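Local coordinates for protein methyltransferase (Streptomyces regensis, PDB 5N5D) that probably methylates a hydroxyl oxygen of a tomaymycin precursor, using S-adenosylmethionine as the methyl donor, at residues S29-A34 and G72-I77; L89-W94 and H113-H118; G133-D138 and L157-P162. One frame throughout, in Å; residues are numbered along the deposited sequence. Where two conformers were deposited one is given.

Contact 1 (S29-A34 and G72-I77). With SAM (S-adenosylmethionine), chain H.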
# COMPACT_ATOMS: atom_id res chain seq x y z
N SER A 29 -19.59 -10.66 -0.75
CA SER A 29 -19.52 -11.99 -0.14
C SER A 29 -19.81 -13.08 -1.17
O SER A 29 -19.23 -14.17 -1.09
CB SER A 29 -20.49 -12.08 1.04
OG SER A 29 -21.82 -11.87 0.63
N LYS A 30 -20.70 -12.81 -2.13
CA LYS A 30 -20.97 -13.78 -3.19
C LYS A 30 -19.80 -13.85 -4.16
O LYS A 30 -19.38 -14.95 -4.55
CB LYS A 30 -22.26 -13.41 -3.93
CG LYS A 30 -23.54 -13.55 -3.10
CD LYS A 30 -24.80 -13.14 -3.89
CE LYS A 30 -25.15 -14.14 -4.99
NZ LYS A 30 -26.48 -13.86 -5.60
N ALA A 31 -19.27 -12.70 -4.57
CA ALA A 31 -18.13 -12.68 -5.49
C ALA A 31 -16.96 -13.44 -4.91
O ALA A 31 -16.21 -14.11 -5.64
CB ALA A 31 -17.73 -11.24 -5.81
N ALA A 32 -16.77 -13.36 -3.59
CA ALA A 32 -15.66 -14.05 -2.94
C ALA A 32 -15.74 -15.56 -3.06
O ALA A 32 -14.73 -16.24 -2.83
CB ALA A 32 -15.59 -13.66 -1.47
N GLN A 33 -16.91 -16.12 -3.41
CA GLN A 33 -17.09 -17.56 -3.51
C GLN A 33 -17.05 -18.05 -4.96
O GLN A 33 -17.37 -19.22 -5.21
CB GLN A 33 -18.40 -17.97 -2.85
CG GLN A 33 -18.53 -17.53 -1.39
CD GLN A 33 -17.51 -18.21 -0.48
OE1 GLN A 33 -16.96 -19.26 -0.82
NE2 GLN A 33 -17.26 -17.61 0.68
N ALA A 34 -16.68 -17.19 -5.91
CA ALA A 34 -16.72 -17.56 -7.32
C ALA A 34 -15.91 -18.82 -7.60
O ALA A 34 -16.29 -19.64 -8.45
CB ALA A 34 -16.20 -16.41 -8.18
N GLY A 72 -14.04 -13.51 -10.92
CA GLY A 72 -15.41 -13.44 -10.48
C GLY A 72 -15.91 -12.07 -10.09
O GLY A 72 -17.04 -11.94 -9.62
N GLY A 73 -15.09 -11.04 -10.28
CA GLY A 73 -15.52 -9.68 -10.02
C GLY A 73 -15.25 -9.16 -8.62
O GLY A 73 -15.70 -8.04 -8.31
N TYR A 74 -14.54 -9.91 -7.78
CA TYR A 74 -14.33 -9.46 -6.41
C TYR A 74 -13.48 -8.19 -6.38
O TYR A 74 -13.89 -7.16 -5.83
CB TYR A 74 -13.69 -10.57 -5.56
CG TYR A 74 -13.60 -10.13 -4.12
CD1 TYR A 74 -14.68 -10.30 -3.26
CD2 TYR A 74 -12.47 -9.48 -3.65
CE1 TYR A 74 -14.62 -9.85 -1.95
CE2 TYR A 74 -12.41 -9.04 -2.34
CZ TYR A 74 -13.49 -9.22 -1.50
OH TYR A 74 -13.42 -8.77 -0.20
N SER A 75 -12.27 -8.24 -6.96
CA SER A 75 -11.48 -7.02 -7.04
C SER A 75 -12.22 -5.94 -7.83
O SER A 75 -12.12 -4.75 -7.51
CB SER A 75 -10.11 -7.31 -7.66
OG SER A 75 -10.25 -7.93 -8.93
N SER A 76 -13.00 -6.35 -8.85
CA SER A 76 -13.70 -5.40 -9.70
C SER A 76 -14.67 -4.54 -8.90
O SER A 76 -14.78 -3.34 -9.13
CB SER A 76 -14.44 -6.14 -10.81
OG SER A 76 -13.63 -7.19 -11.34
N ILE A 77 -15.40 -5.16 -7.97
CA ILE A 77 -16.36 -4.39 -7.16
C ILE A 77 -15.62 -3.34 -6.35
O ILE A 77 -16.04 -2.18 -6.29
CB ILE A 77 -17.17 -5.33 -6.26
CG1 ILE A 77 -18.10 -6.22 -7.09
CG2 ILE A 77 -17.99 -4.53 -5.24
CD1 ILE A 77 -18.69 -7.37 -6.31
N SAM H . -8.60 -9.91 -10.03
CA SAM H . -9.45 -11.00 -9.52
C SAM H . -9.84 -10.74 -8.03
O SAM H . -8.93 -10.34 -7.27
OXT SAM H . -11.03 -10.95 -7.70
CB SAM H . -8.72 -12.36 -9.65
CG SAM H . -8.11 -12.56 -11.03
SD SAM H . -7.46 -14.24 -11.11
CE SAM H . -6.01 -14.09 -10.13
C5' SAM H . -6.67 -14.29 -12.76
C4' SAM H . -7.68 -14.23 -13.89
O4' SAM H . -7.02 -13.92 -15.14
C3' SAM H . -8.47 -15.52 -14.12
O3' SAM H . -9.87 -15.24 -14.04
C2' SAM H . -8.02 -15.99 -15.51
O2' SAM H . -9.05 -16.63 -16.25
C1' SAM H . -7.64 -14.66 -16.16
N9 SAM H . -6.72 -14.77 -17.28
C8 SAM H . -5.64 -15.60 -17.40
N7 SAM H . -4.95 -15.43 -18.50
C5 SAM H . -5.62 -14.41 -19.15
C6 SAM H . -5.37 -13.74 -20.37
N6 SAM H . -4.35 -14.02 -21.18
N1 SAM H . -6.23 -12.75 -20.72
C2 SAM H . -7.25 -12.46 -19.91
N3 SAM H . -7.58 -13.03 -18.75
C4 SAM H . -6.72 -14.00 -18.42

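Contact 2 (L89-W94 and H113-H118). With SAM (S-adenosylmethionine), chain H.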
# COMPACT_ATOMS: atom_id res chain seq x y z
N LEU A 89 -14.62 1.59 -15.00
CA LEU A 89 -13.71 0.46 -14.85
C LEU A 89 -13.81 -0.37 -16.12
O LEU A 89 -14.89 -0.84 -16.48
CB LEU A 89 -14.07 -0.38 -13.63
CG LEU A 89 -13.30 -1.70 -13.50
CD1 LEU A 89 -11.82 -1.43 -13.25
CD2 LEU A 89 -13.88 -2.56 -12.40
N VAL A 90 -12.68 -0.53 -16.80
CA VAL A 90 -12.59 -1.43 -17.95
C VAL A 90 -11.88 -2.67 -17.45
O VAL A 90 -10.76 -2.59 -16.95
CB VAL A 90 -11.82 -0.77 -19.11
CG1 VAL A 90 -11.73 -1.72 -20.30
CG2 VAL A 90 -12.49 0.53 -19.52
N THR A 91 -12.53 -3.83 -17.56
CA THR A 91 -11.94 -5.05 -17.04
C THR A 91 -11.98 -6.16 -18.09
O THR A 91 -12.92 -6.24 -18.89
CB THR A 91 -12.64 -5.49 -15.74
OG1 THR A 91 -11.95 -6.61 -15.18
CG2 THR A 91 -14.12 -5.82 -15.97
N ILE A 92 -10.94 -6.99 -18.09
CA ILE A 92 -10.69 -7.99 -19.12
C ILE A 92 -10.61 -9.37 -18.47
O ILE A 92 -9.89 -9.56 -17.48
CB ILE A 92 -9.39 -7.72 -19.89
CG1 ILE A 92 -9.38 -6.30 -20.46
CG2 ILE A 92 -9.20 -8.77 -20.98
CD1 ILE A 92 -8.04 -5.89 -21.06
N GLU A 93 -11.27 -10.34 -19.10
CA GLU A 93 -11.26 -11.72 -18.62
C GLU A 93 -11.31 -12.69 -19.79
O GLU A 93 -12.15 -12.54 -20.69
CB GLU A 93 -12.45 -11.97 -17.68
CG GLU A 93 -12.67 -13.43 -17.29
CD GLU A 93 -11.44 -14.05 -16.67
OE1 GLU A 93 -10.85 -13.41 -15.76
OE2 GLU A 93 -11.05 -15.16 -17.09
N TRP A 94 -10.44 -13.70 -19.77
CA TRP A 94 -10.34 -14.67 -20.86
C TRP A 94 -11.48 -15.68 -20.85
O TRP A 94 -11.92 -16.10 -21.93
CB TRP A 94 -8.98 -15.37 -20.76
CG TRP A 94 -8.86 -16.67 -21.50
CD1 TRP A 94 -8.74 -17.91 -20.95
CD2 TRP A 94 -8.83 -16.85 -22.92
NE1 TRP A 94 -8.64 -18.86 -21.93
CE2 TRP A 94 -8.69 -18.24 -23.15
CE3 TRP A 94 -8.90 -15.99 -24.01
CZ2 TRP A 94 -8.63 -18.77 -24.44
CZ3 TRP A 94 -8.85 -16.53 -25.29
CH2 TRP A 94 -8.71 -17.90 -25.49
N HIS A 113 -23.28 0.21 -14.21
CA HIS A 113 -23.20 1.39 -15.08
C HIS A 113 -21.80 1.97 -15.14
O HIS A 113 -21.54 2.82 -16.01
CB HIS A 113 -24.17 2.46 -14.59
CG HIS A 113 -23.86 3.01 -13.23
ND1 HIS A 113 -24.06 2.28 -12.07
CD2 HIS A 113 -23.37 4.21 -12.84
CE1 HIS A 113 -23.70 3.01 -11.03
NE2 HIS A 113 -23.28 4.18 -11.47
N LEU A 114 -20.91 1.54 -14.25
CA LEU A 114 -19.54 2.03 -14.22
C LEU A 114 -18.54 1.07 -14.85
O LEU A 114 -17.35 1.39 -14.89
CB LEU A 114 -19.10 2.29 -12.78
CG LEU A 114 -19.95 3.27 -11.97
CD1 LEU A 114 -19.55 3.22 -10.51
CD2 LEU A 114 -19.82 4.67 -12.52
N VAL A 115 -18.97 -0.10 -15.31
CA VAL A 115 -18.03 -1.15 -15.71
C VAL A 115 -18.24 -1.49 -17.17
O VAL A 115 -19.37 -1.66 -17.64
CB VAL A 115 -18.18 -2.40 -14.82
CG1 VAL A 115 -17.14 -3.45 -15.22
CG2 VAL A 115 -18.02 -2.04 -13.36
N GLU A 116 -17.13 -1.61 -17.89
CA GLU A 116 -17.09 -2.07 -19.27
C GLU A 116 -16.28 -3.36 -19.28
O GLU A 116 -15.05 -3.34 -19.12
CB GLU A 116 -16.46 -1.01 -20.17
CG GLU A 116 -16.21 -1.43 -21.59
CD GLU A 116 -15.46 -0.36 -22.35
OE1 GLU A 116 -15.88 0.82 -22.27
OE2 GLU A 116 -14.45 -0.68 -23.00
N GLN A 117 -16.96 -4.49 -19.43
CA GLN A 117 -16.31 -5.79 -19.43
C GLN A 117 -15.94 -6.22 -20.85
O GLN A 117 -16.68 -5.98 -21.80
CB GLN A 117 -17.22 -6.86 -18.82
CG GLN A 117 -17.46 -6.68 -17.34
CD GLN A 117 -18.19 -7.87 -16.75
OE1 GLN A 117 -19.35 -7.78 -16.36
NE2 GLN A 117 -17.50 -9.01 -16.69
N HIS A 118 -14.78 -6.87 -20.96
CA HIS A 118 -14.31 -7.47 -22.20
C HIS A 118 -13.97 -8.93 -21.94
O HIS A 118 -13.42 -9.27 -20.89
CB HIS A 118 -13.08 -6.74 -22.75
CG HIS A 118 -13.35 -5.33 -23.15
ND1 HIS A 118 -13.52 -4.95 -24.46
CD2 HIS A 118 -13.48 -4.20 -22.41
CE1 HIS A 118 -13.75 -3.65 -24.52
NE2 HIS A 118 -13.73 -3.17 -23.29
N SAM H . -8.60 -9.91 -10.03
CA SAM H . -9.45 -11.00 -9.52
C SAM H . -9.84 -10.74 -8.03
O SAM H . -8.93 -10.34 -7.27
OXT SAM H . -11.03 -10.95 -7.70
CB SAM H . -8.72 -12.36 -9.65
CG SAM H . -8.11 -12.56 -11.03
SD SAM H . -7.46 -14.24 -11.11
CE SAM H . -6.01 -14.09 -10.13
C5' SAM H . -6.67 -14.29 -12.76
C4' SAM H . -7.68 -14.23 -13.89
O4' SAM H . -7.02 -13.92 -15.14
C3' SAM H . -8.47 -15.52 -14.12
O3' SAM H . -9.87 -15.24 -14.04
C2' SAM H . -8.02 -15.99 -15.51
O2' SAM H . -9.05 -16.63 -16.25
C1' SAM H . -7.64 -14.66 -16.16
N9 SAM H . -6.72 -14.77 -17.28
C8 SAM H . -5.64 -15.60 -17.40
N7 SAM H . -4.95 -15.43 -18.50
C5 SAM H . -5.62 -14.41 -19.15
C6 SAM H . -5.37 -13.74 -20.37
N6 SAM H . -4.35 -14.02 -21.18
N1 SAM H . -6.23 -12.75 -20.72
C2 SAM H . -7.25 -12.46 -19.91
N3 SAM H . -7.58 -13.03 -18.75
C4 SAM H . -6.72 -14.00 -18.42

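Contact 3 (G133-D138 and L157-P162)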
# COMPACT_ATOMS: atom_id res chain seq x y z
N GLY A 133 -12.01 8.49 -24.68
CA GLY A 133 -13.08 8.03 -23.82
C GLY A 133 -12.79 6.77 -23.05
O GLY A 133 -13.54 6.44 -22.12
N THR A 134 -11.74 6.03 -23.41
CA THR A 134 -11.31 4.86 -22.66
C THR A 134 -9.94 5.12 -22.04
O THR A 134 -9.82 5.20 -20.82
CB THR A 134 -11.29 3.62 -23.57
OG1 THR A 134 -12.61 3.39 -24.08
CG2 THR A 134 -10.81 2.39 -22.81
N ALA A 135 -8.90 5.25 -22.86
CA ALA A 135 -7.64 5.80 -22.37
C ALA A 135 -7.73 7.32 -22.32
O ALA A 135 -8.50 7.93 -23.08
CB ALA A 135 -6.49 5.38 -23.28
N PRO A 136 -6.95 7.98 -21.45
CA PRO A 136 -5.97 7.41 -20.52
C PRO A 136 -6.56 6.95 -19.20
O PRO A 136 -7.49 7.57 -18.67
CB PRO A 136 -5.01 8.57 -20.29
CG PRO A 136 -5.90 9.77 -20.35
CD PRO A 136 -6.96 9.45 -21.38
N PHE A 137 -6.00 5.87 -18.67
CA PHE A 137 -6.38 5.36 -17.36
C PHE A 137 -5.56 6.04 -16.27
O PHE A 137 -4.39 6.39 -16.47
CB PHE A 137 -6.16 3.85 -17.31
CG PHE A 137 -7.09 3.09 -18.21
CD1 PHE A 137 -8.40 2.87 -17.83
CD2 PHE A 137 -6.65 2.60 -19.43
CE1 PHE A 137 -9.27 2.18 -18.65
CE2 PHE A 137 -7.52 1.90 -20.26
CZ PHE A 137 -8.83 1.69 -19.87
N ASP A 138 -6.19 6.25 -15.12
CA ASP A 138 -5.54 6.76 -13.92
C ASP A 138 -4.96 5.66 -13.05
O ASP A 138 -4.09 5.95 -12.22
CB ASP A 138 -6.55 7.56 -13.09
CG ASP A 138 -7.17 8.70 -13.86
OD1 ASP A 138 -6.41 9.50 -14.45
OD2 ASP A 138 -8.41 8.80 -13.91
N LEU A 157 1.61 1.46 -19.44
CA LEU A 157 2.25 2.74 -19.72
C LEU A 157 1.64 3.42 -20.94
O LEU A 157 1.37 4.63 -20.92
CB LEU A 157 3.75 2.54 -19.92
CG LEU A 157 4.54 1.98 -18.73
CD1 LEU A 157 6.00 1.84 -19.12
CD2 LEU A 157 4.40 2.84 -17.48
N LYS A 158 1.40 2.66 -22.01
CA LYS A 158 0.84 3.25 -23.22
C LYS A 158 -0.56 3.80 -23.00
O LYS A 158 -0.93 4.80 -23.61
CB LYS A 158 0.82 2.20 -24.34
CG LYS A 158 0.33 2.72 -25.67
CD LYS A 158 1.32 3.71 -26.27
CE LYS A 158 0.88 4.17 -27.65
NZ LYS A 158 -0.46 4.83 -27.61
N LEU A 159 -1.33 3.15 -22.13
CA LEU A 159 -2.73 3.48 -21.93
C LEU A 159 -2.97 4.40 -20.74
O LEU A 159 -4.13 4.70 -20.43
CB LEU A 159 -3.55 2.20 -21.75
CG LEU A 159 -3.57 1.22 -22.93
CD1 LEU A 159 -4.21 -0.09 -22.52
CD2 LEU A 159 -4.30 1.83 -24.11
N SER A 160 -1.91 4.84 -20.05
CA SER A 160 -2.11 5.68 -18.88
C SER A 160 -1.47 7.05 -19.10
O SER A 160 -1.43 7.55 -20.23
CB SER A 160 -1.58 5.00 -17.62
OG SER A 160 -0.18 4.82 -17.65
N ARG A 161 -0.99 7.66 -18.03
CA ARG A 161 -0.66 9.08 -18.03
C ARG A 161 0.28 9.34 -16.87
O ARG A 161 0.35 8.53 -15.93
CB ARG A 161 -1.92 9.94 -17.90
CG ARG A 161 -2.77 9.58 -16.68
CD ARG A 161 -4.15 10.20 -16.73
NE ARG A 161 -4.11 11.65 -16.82
CZ ARG A 161 -5.18 12.43 -16.81
NH1 ARG A 161 -5.05 13.74 -16.90
NH2 ARG A 161 -6.39 11.90 -16.69
N PRO A 162 1.01 10.45 -16.88
CA PRO A 162 1.79 10.81 -15.70
C PRO A 162 0.88 10.91 -14.48
O PRO A 162 -0.20 11.49 -14.55
CB PRO A 162 2.42 12.15 -16.07
CG PRO A 162 2.45 12.14 -17.56
CD PRO A 162 1.21 11.41 -17.98

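Contact 1 (S29-A34 and G72-I77)
Ala-31 sits with its methyl group against the first turn of the helix that starts at Tyr-74. Its CB comes within 3.9 Å of Tyr-74 CA and the same distance from Gly-72 O, while Ile-77 CD1 reaches it from one helical turn further on; a methyl group is enough to fill the space between these neighbours. With CG anti to the backbone N (chi1 -175°), the tyrosine ring reaches beside Ala-31 and Ala-32: Ala-31 CB lies at the ring edge, and Tyr-74 CD1 is 3.9 Å from Ala-32 CB. Its phenol oxygen is hydrogen-bonded beyond the contact, to Glu-24 and Trp-78, which fixes the far end of the ring. Gly-72 lets the chains come close, since its CA is 3.8 Å from Ala-34 CB and any side chain here would collide with that methyl. Gly-73, the N-cap, adopts a positive phi (91°), where a side chain would collide with the carbonyl oxygen of Gly-72, so glycine suits the place. No hydrogen bond crosses between the segments. The polar work is directed at the cofactor: Ser-75 N donates a nearly straight bond of 3.1 Å to SAM OXT, and Ser-75 OG accepts one of 2.8 Å from SAM N. A glycine-rich turn leading into a helix whose N terminus holds the methionine carboxylate is characteristic of the cofactor site in Rossmann-like methyltransferases.

Contact 2 (L89-W94 and H113-H118)
In the beta-alpha-beta unit of this Rossmann-like fold, Leu-89 to Ile-92 run parallel to Val-115 to His-118, with helix 96-108 making the connection. Five backbone hydrogen bonds join the segments, from Leu-89 N to Leu-114 O (2.7 Å) at one end to Glu-93 N and His-118 O (3.0 Å) at the other. Val-90, Thr-91, Ile-92 and Val-115 are beta-branched, which suits extended strands. Thr-91 CG2 lies beside Gln-117 CG at 3.7 Å, while the threonine hydroxyl bonds to Thr-70 and Glu-67. On the opposite face Val-90 CG1 touches His-118 CD2 at 3.7 Å. The imidazole is held by His-118 NE2, which donates a 2.6 Å bond, nearly in the ring plane, to the anti lone pair of Glu-116 OE2.

At the end of the strand, Glu-93, whose N makes the last of the backbone bonds, bends at chi2 (56°) and grips the ribose with both oxygens: OE1 accepts from SAM O3' at 2.7 Å, OE2 from SAM O2' at 2.6 Å. With an alanine here, both ribose hydroxyls would probably lose these acceptors and the sugar would be less firmly placed. Two short bonds to adjacent hydroxyls are consistent with recognition of the ribose diol by an acidic residue at the strand end, as in many Rossmann-like proteins.

Contact 3 (G133-D138 and L157-P162)
Phe-137 and Leu-159 meet at the N-terminal ends of strands 64-68 and 139-142 of the Rossmann-like sheet, where the loop leading into strand 139-142 passes the chain leaving helix 149-158. Their link is the contact's one strong hydrogen bond: Phe-137 N donates to Leu-159 O over 2.8 Å, almost straight at 169°, with the donor in the carbonyl plane. The same oxygen receives a CA-H...O contact from Pro-136 CA at 3.3 Å. Pro-136 follows a cis peptide bond, and having no N-H of its own it offers only carbon to Leu-159 and Arg-161. The Phe-137 side chain lies alongside that of Leu-159, and Leu-159 CB sits in the ring plane at its edge, 3.9 Å from Phe-137 CD2; both side chains are apolar and lean on Leu-66 of the sheet.

The carbonyl of Phe-137 is less well served. It is buried, no hydrogen-bond donor in the model reaches it, and it is left with carbon neighbours, including a CA-H...O contact from Ser-160 CA at 3.4 Å. The Ser-160 hydroxyl is engaged with Ala-156 O of the helix.

Asp-138 divides its two carboxylate oxygens. OD2 accepts from the backbone N of Arg-63 and of Arg-64, which ties the chain just ahead of strand 139-142 to the start of strand 64-68. OD1 faces Arg-161, whose chain runs alongside; Arg-161 CD also crosses beside Pro-136 CG at 4.0 Å. The salt bridge is a weak one: Arg-161 NH2 is 3.3 Å from Asp-138 OD1, the bond is bent to 127°, and the guanidinium and carboxylate planes stand 31° apart.

In the fold
From the N terminus, contact 1 closes first: it joins the 29-34 segment to the start of helix 74-80, closing a loop that contains strand 64-68. Contact 2 closes next, around helix 96-108, and pairs strand 88-93 with strand 115-119 at one edge of the sheet. Contact 3 then encloses strand 139-142 and most of helix 149-158. The three loops follow in series, neither nested nor crossed. Contacts 1 and 2 touch where Ser-76 O meets Leu-89 CD2, and share SAM, one at its amino acid end and the other at its ribose. Contact 3 shares no ligand with them but reaches contact 2 through Phe-137 and Val-90.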